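Local coordinates for protein imidazoleglycerol-phosphate dehydratase (Pyrococcus furiosus, PDB 5DNL) that catalyses the manganese-dependent dehydration of imidazoleglycerol phosphate to imidazoleacetol phosphate, the sixth step of histidine biosynthesis, at residues 28-40 with 149-163. Numbering follows the deposited sequence.
Sequences DHMLTAFAFYLGK and EAAFKGLGMALRVAT. With MN (manganese (II) ion), chain E; 5DL ([(2S)-2-hydroxy-3-(1H-1,2,4-triazol-1-yl)propyl]phosphonic acid), chain F.
His29 and Glu149 meet at a manganese ion, bound by His29 NE2 at 2.2 Å and Glu149 OE1 at 2.1 Å, ring and carboxylate planes 76° apart. The inhibitor chelates the same ion through triazole N1 and hydroxyl O13; His145 and His53 of a neighbouring subunit complete the site. Lys153 runs extended across one face of the Tyr37 ring, and its NZ gives a hydrogen bond to phosphonate O12 (2.8 Å) and a weak one to Tyr37 OH. One residue along from His29, Met30 CB stands over the centre of the Phe152 ring, 3.4 Å from its centroid, while the bent Met30 chain brings SD against Glu149 CA. Phe34, with CG anti to its own N, fits as a knob among Phe152, Leu155, Gly156 and Leu159. The helices touch backbone to backbone at Gly156, where any side chain would clash with Phe34 O; Leu38 CA lies 3.3 Å from Gly156 O. Near the C-terminal end of helix 25-38, Arg160 turns at chi3 (-56°) and grips Tyr37 O side-on with NE (2.9 Å) and NH2 (2.7 Å), both from one face of the carbonyl plane. A leucine in its place would probably leave Tyr37 O without both of these donors. Beyond it, a water bridges Lys40 NZ and Thr163 OG1. The two helices, 30° from parallel, pack near the centre of the subunit, in a buried contact: Phe34 and Leu38 also meet helix 51-69, Leu155 and Leu159 helix 116-130, and helix 144-162 lies on strands 77-84 and 87-94.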
loop_
_atom_site.group_PDB
_atom_site.type_symbol
_atom_site.label_atom_id
_atom_site.label_comp_id
_atom_site.label_asym_id
_atom_site.label_seq_id
_atom_site.Cartn_x
_atom_site.Cartn_y
_atom_site.Cartn_z
ATOM N N ASP A 28 -12.461 20.853 42.216
ATOM C CA ASP A 28 -13.260 20.646 43.438
ATOM C C ASP A 28 -14.123 19.394 43.310
ATOM O O ASP A 28 -14.195 18.609 44.247
ATOM C CB ASP A 28 -14.183 21.838 43.749
ATOM C CG ASP A 28 -13.452 23.085 44.206
ATOM O OD1 ASP A 28 -12.256 23.029 44.535
ATOM O OD2 ASP A 28 -14.138 24.141 44.230
ATOM N N HIS A 29 -14.745 19.212 42.152
ATOM C CA HIS A 29 -15.582 18.035 41.877
ATOM C C HIS A 29 -14.736 16.759 41.873
ATOM O O HIS A 29 -15.108 15.772 42.472
ATOM C CB HIS A 29 -16.340 18.220 40.560
ATOM C CG HIS A 29 -17.248 17.091 40.206
ATOM N ND1 HIS A 29 -18.079 16.473 41.120
ATOM C CD2 HIS A 29 -17.508 16.510 39.014
ATOM C CE1 HIS A 29 -18.767 15.523 40.511
ATOM N NE2 HIS A 29 -18.463 15.549 39.230
ATOM N N MET A 30 -13.590 16.789 41.204
ATOM C CA MET A 30 -12.724 15.618 41.131
ATOM C C MET A 30 -12.202 15.219 42.506
ATOM O O MET A 30 -12.159 14.039 42.824
ATOM C CB MET A 30 -11.552 15.868 40.181
ATOM C CG MET A 30 -11.913 16.001 38.706
ATOM S SD MET A 30 -12.916 14.680 38.014
ATOM C CE MET A 30 -14.534 15.410 38.172
ATOM N N LEU A 31 -11.816 16.208 43.310
ATOM C CA LEU A 31 -11.329 15.932 44.662
ATOM C C LEU A 31 -12.441 15.464 45.579
ATOM O O LEU A 31 -12.195 14.656 46.470
ATOM C CB LEU A 31 -10.622 17.133 45.270
ATOM C CG LEU A 31 -9.332 17.571 44.582
ATOM C CD1 LEU A 31 -8.899 18.920 45.125
ATOM C CD2 LEU A 31 -8.229 16.529 44.763
ATOM N N THR A 32 -13.647 15.978 45.382
ATOM C CA THR A 32 -14.812 15.491 46.136
ATOM C C THR A 32 -15.032 14.012 45.850
ATOM O O THR A 32 -15.217 13.206 46.769
ATOM C CB THR A 32 -16.050 16.339 45.825
ATOM O OG1 THR A 32 -15.809 17.687 46.244
ATOM C CG2 THR A 32 -17.291 15.822 46.547
ATOM N N ALA A 33 -14.929 13.629 44.575
ATOM C CA ALA A 33 -15.009 12.218 44.182
ATOM C C ALA A 33 -13.881 11.418 44.833
ATOM O O ALA A 33 -14.112 10.392 45.448
ATOM C CB ALA A 33 -14.945 12.093 42.664
ATOM N N PHE A 34 -12.652 11.906 44.719
ATOM C CA PHE A 34 -11.517 11.214 45.283
ATOM C C PHE A 34 -11.731 10.939 46.782
ATOM O O PHE A 34 -11.568 9.812 47.241
ATOM C CB PHE A 34 -10.224 12.010 45.085
ATOM C CG PHE A 34 -9.057 11.392 45.767
ATOM C CD1 PHE A 34 -8.418 10.321 45.198
ATOM C CD2 PHE A 34 -8.670 11.801 47.041
ATOM C CE1 PHE A 34 -7.380 9.694 45.865
ATOM C CE2 PHE A 34 -7.621 11.193 47.694
ATOM C CZ PHE A 34 -6.972 10.142 47.106
ATOM N N ALA A 35 -12.101 11.969 47.533
ATOM C CA ALA A 35 -12.242 11.812 48.984
ATOM C C ALA A 35 -13.383 10.870 49.328
ATOM O O ALA A 35 -13.266 10.078 50.257
ATOM C CB ALA A 35 -12.451 13.161 49.637
ATOM N N PHE A 36 -14.480 10.957 48.570
ATOM C CA PHE A 36 -15.660 10.121 48.842
ATOM C C PHE A 36 -15.314 8.637 48.690
ATOM O O PHE A 36 -15.657 7.811 49.534
ATOM C CB PHE A 36 -16.801 10.497 47.904
ATOM C CG PHE A 36 -18.119 9.838 48.237
ATOM C CD1 PHE A 36 -18.973 10.403 49.173
ATOM C CD2 PHE A 36 -18.500 8.675 47.593
ATOM C CE1 PHE A 36 -20.189 9.811 49.439
ATOM C CE2 PHE A 36 -19.709 8.066 47.869
ATOM C CZ PHE A 36 -20.557 8.642 48.794
ATOM N N TYR A 37 -14.613 8.290 47.606
ATOM C CA TYR A 37 -14.261 6.921 47.345
ATOM C C TYR A 37 -13.070 6.422 48.180
ATOM O O TYR A 37 -12.968 5.215 48.443
ATOM C CB TYR A 37 -14.093 6.686 45.835
ATOM C CG TYR A 37 -15.451 6.770 45.159
ATOM C CD1 TYR A 37 -16.290 5.664 45.129
ATOM C CD2 TYR A 37 -15.942 7.953 44.660
ATOM C CE1 TYR A 37 -17.565 5.735 44.566
ATOM C CE2 TYR A 37 -17.212 8.045 44.110
ATOM C CZ TYR A 37 -18.012 6.942 44.041
ATOM O OH TYR A 37 -19.264 7.051 43.470
ATOM N N LEU A 38 -12.204 7.330 48.621
ATOM C CA LEU A 38 -11.180 7.008 49.645
ATOM C C LEU A 38 -11.830 6.627 50.986
ATOM O O LEU A 38 -11.306 5.788 51.729
ATOM C CB LEU A 38 -10.228 8.182 49.841
ATOM C CG LEU A 38 -9.099 8.021 50.870
ATOM C CD1 LEU A 38 -8.111 6.961 50.413
ATOM C CD2 LEU A 38 -8.395 9.331 51.089
ATOM N N GLY A 39 -12.955 7.263 51.270
ATOM C CA GLY A 39 -13.695 7.006 52.502
ATOM C C GLY A 39 -13.235 7.857 53.659
ATOM O O GLY A 39 -13.374 7.449 54.808
ATOM N N LYS A 40 -12.700 9.036 53.368
ATOM C CA LYS A 40 -12.185 9.936 54.391
ATOM C C LYS A 40 -12.677 11.346 54.151
ATOM O O LYS A 40 -12.786 11.793 53.012
ATOM C CB LYS A 40 -10.654 9.875 54.430
ATOM C CG LYS A 40 -10.167 8.575 55.032
ATOM C CD LYS A 40 -8.665 8.502 55.212
ATOM C CE LYS A 40 -8.297 7.273 56.037
ATOM N NZ LYS A 40 -6.902 6.803 55.795
ATOM N N GLU A 149 -13.436 11.637 35.706
ATOM C CA GLU A 149 -14.067 11.377 37.004
ATOM C C GLU A 149 -13.920 9.905 37.399
ATOM O O GLU A 149 -13.687 9.619 38.566
ATOM C CB GLU A 149 -15.533 11.825 37.046
ATOM C CG GLU A 149 -16.127 11.804 38.443
ATOM C CD GLU A 149 -17.508 12.360 38.528
ATOM O OE1 GLU A 149 -17.991 13.012 37.566
ATOM O OE2 GLU A 149 -18.140 12.070 39.577
ATOM N N ALA A 150 -14.062 8.965 36.461
ATOM C CA ALA A 150 -13.814 7.565 36.788
ATOM C C ALA A 150 -12.390 7.349 37.318
ATOM O O ALA A 150 -12.178 6.589 38.254
ATOM C CB ALA A 150 -14.088 6.667 35.593
ATOM N N ALA A 151 -11.410 8.033 36.728
ATOM C CA ALA A 151 -10.040 7.966 37.233
ATOM C C ALA A 151 -9.919 8.460 38.673
ATOM O O ALA A 151 -9.251 7.831 39.480
ATOM C CB ALA A 151 -9.110 8.746 36.322
ATOM N N PHE A 152 -10.555 9.582 38.994
ATOM C CA PHE A 152 -10.517 10.105 40.371
ATOM C C PHE A 152 -11.257 9.193 41.361
ATOM O O PHE A 152 -10.751 8.947 42.475
ATOM C CB PHE A 152 -11.038 11.540 40.461
ATOM C CG PHE A 152 -10.013 12.575 40.120
ATOM C CD1 PHE A 152 -9.793 12.983 38.813
ATOM C CD2 PHE A 152 -9.258 13.159 41.123
ATOM C CE1 PHE A 152 -8.850 13.966 38.513
ATOM C CE2 PHE A 152 -8.294 14.135 40.841
ATOM C CZ PHE A 152 -8.094 14.548 39.525
ATOM N N LYS A 153 -12.416 8.677 40.968
ATOM C CA LYS A 153 -13.126 7.700 41.819
ATOM C C LYS A 153 -12.232 6.485 42.060
ATOM O O LYS A 153 -12.127 5.969 43.182
ATOM C CB LYS A 153 -14.425 7.236 41.163
ATOM C CG LYS A 153 -15.542 8.255 41.052
ATOM C CD LYS A 153 -16.816 7.575 40.575
ATOM C CE LYS A 153 -18.025 8.506 40.553
ATOM N NZ LYS A 153 -19.255 7.700 40.312
ATOM N N GLY A 154 -11.587 6.024 40.989
ATOM C CA GLY A 154 -10.704 4.894 41.053
ATOM C C GLY A 154 -9.490 5.093 41.922
ATOM O O GLY A 154 -9.090 4.181 42.631
ATOM N N LEU A 155 -8.862 6.257 41.818
ATOM C CA LEU A 155 -7.769 6.597 42.733
ATOM C C LEU A 155 -8.223 6.527 44.183
ATOM O O LEU A 155 -7.503 5.998 45.030
ATOM C CB LEU A 155 -7.203 7.968 42.411
ATOM C CG LEU A 155 -6.280 8.001 41.192
ATOM C CD1 LEU A 155 -6.095 9.439 40.745
ATOM C CD2 LEU A 155 -4.943 7.355 41.485
ATOM N N GLY A 156 -9.406 7.065 44.466
ATOM C CA GLY A 156 -9.928 7.010 45.833
ATOM C C GLY A 156 -10.119 5.583 46.294
ATOM O O GLY A 156 -9.624 5.212 47.377
ATOM N N MET A 157 -10.780 4.766 45.477
ATOM C CA MET A 157 -11.018 3.359 45.826
ATOM C C MET A 157 -9.716 2.580 45.986
ATOM O O MET A 157 -9.580 1.793 46.893
ATOM C CB MET A 157 -11.864 2.663 44.765
ATOM C CG MET A 157 -13.287 3.130 44.652
ATOM S SD MET A 157 -14.320 2.503 45.986
ATOM C CE MET A 157 -13.355 1.090 46.447
ATOM N N ALA A 158 -8.767 2.791 45.086
ATOM C CA ALA A 158 -7.510 2.057 45.128
ATOM C C ALA A 158 -6.701 2.407 46.353
ATOM O O ALA A 158 -6.137 1.519 47.019
ATOM C CB ALA A 158 -6.694 2.293 43.857
ATOM N N LEU A 159 -6.653 3.694 46.670
ATOM C CA LEU A 159 -5.917 4.158 47.838
ATOM C C LEU A 159 -6.635 3.793 49.137
ATOM O O LEU A 159 -5.972 3.577 50.147
ATOM C CB LEU A 159 -5.591 5.650 47.769
ATOM C CG LEU A 159 -4.419 5.974 46.826
ATOM C CD1 LEU A 159 -4.450 7.415 46.388
ATOM C CD2 LEU A 159 -3.079 5.627 47.472
ATOM N N ARG A 160 -7.959 3.660 49.108
ATOM C CA ARG A 160 -8.666 3.136 50.299
ATOM C C ARG A 160 -8.051 1.792 50.703
ATOM O O ARG A 160 -7.813 1.534 51.892
ATOM C CB ARG A 160 -10.161 2.966 50.021
ATOM C CG ARG A 160 -10.982 2.484 51.226
ATOM C CD ARG A 160 -12.342 1.944 50.831
ATOM N NE ARG A 160 -13.170 2.863 50.068
ATOM C CZ ARG A 160 -14.353 2.552 49.523
ATOM N NH1 ARG A 160 -14.875 1.337 49.674
ATOM N NH2 ARG A 160 -15.031 3.460 48.815
ATOM N N VAL A 161 -7.780 0.938 49.730
ATOM C CA VAL A 161 -7.225 -0.395 49.970
ATOM C C VAL A 161 -5.743 -0.298 50.351
ATOM O O VAL A 161 -5.276 -0.917 51.317
ATOM C CB VAL A 161 -7.381 -1.290 48.729
ATOM C CG1 VAL A 161 -6.729 -2.650 48.915
ATOM C CG2 VAL A 161 -8.845 -1.455 48.355
ATOM N N ALA A 162 -4.979 0.462 49.580
ATOM C CA ALA A 162 -3.524 0.511 49.732
ATOM C C ALA A 162 -3.034 1.155 51.024
ATOM O O ALA A 162 -1.924 0.833 51.480
ATOM C CB ALA A 162 -2.882 1.225 48.540
ATOM N N THR A 163 -3.831 2.062 51.604
ATOM C CA THR A 163 -3.417 2.835 52.780
ATOM C C THR A 163 -3.885 2.187 54.087
ATOM O O THR A 163 -3.602 2.719 55.155
ATOM C CB THR A 163 -3.932 4.290 52.716
ATOM O OG1 THR A 163 -5.361 4.295 52.668
ATOM C CG2 THR A 163 -3.373 5.020 51.494
HETATM MN MN MN E . -19.477 14.553 37.533
HETATM N N1 5DL F . -20.658 13.311 36.092
HETATM C C3 5DL F . -22.050 11.663 35.458
HETATM N N2 5DL F . -21.296 12.149 36.450
HETATM C C8 5DL F . -21.521 11.505 40.222
HETATM C C7 5DL F . -21.662 12.318 38.934
HETATM C C6 5DL F . -21.170 11.499 37.750
HETATM C C5 5DL F . -21.072 13.498 34.834
HETATM O O10 5DL F . -23.776 10.140 39.735
HETATM P P9 5DL F . -22.402 9.919 40.271
HETATM O O11 5DL F . -22.370 9.462 41.709
HETATM O O12 5DL F . -21.644 8.906 39.425
HETATM O O13 5DL F . -20.911 13.539 39.005
HETATM N N4 5DL F . -21.914 12.529 34.409
HETATM O O HOH W 1 -5.810 7.050 53.363
#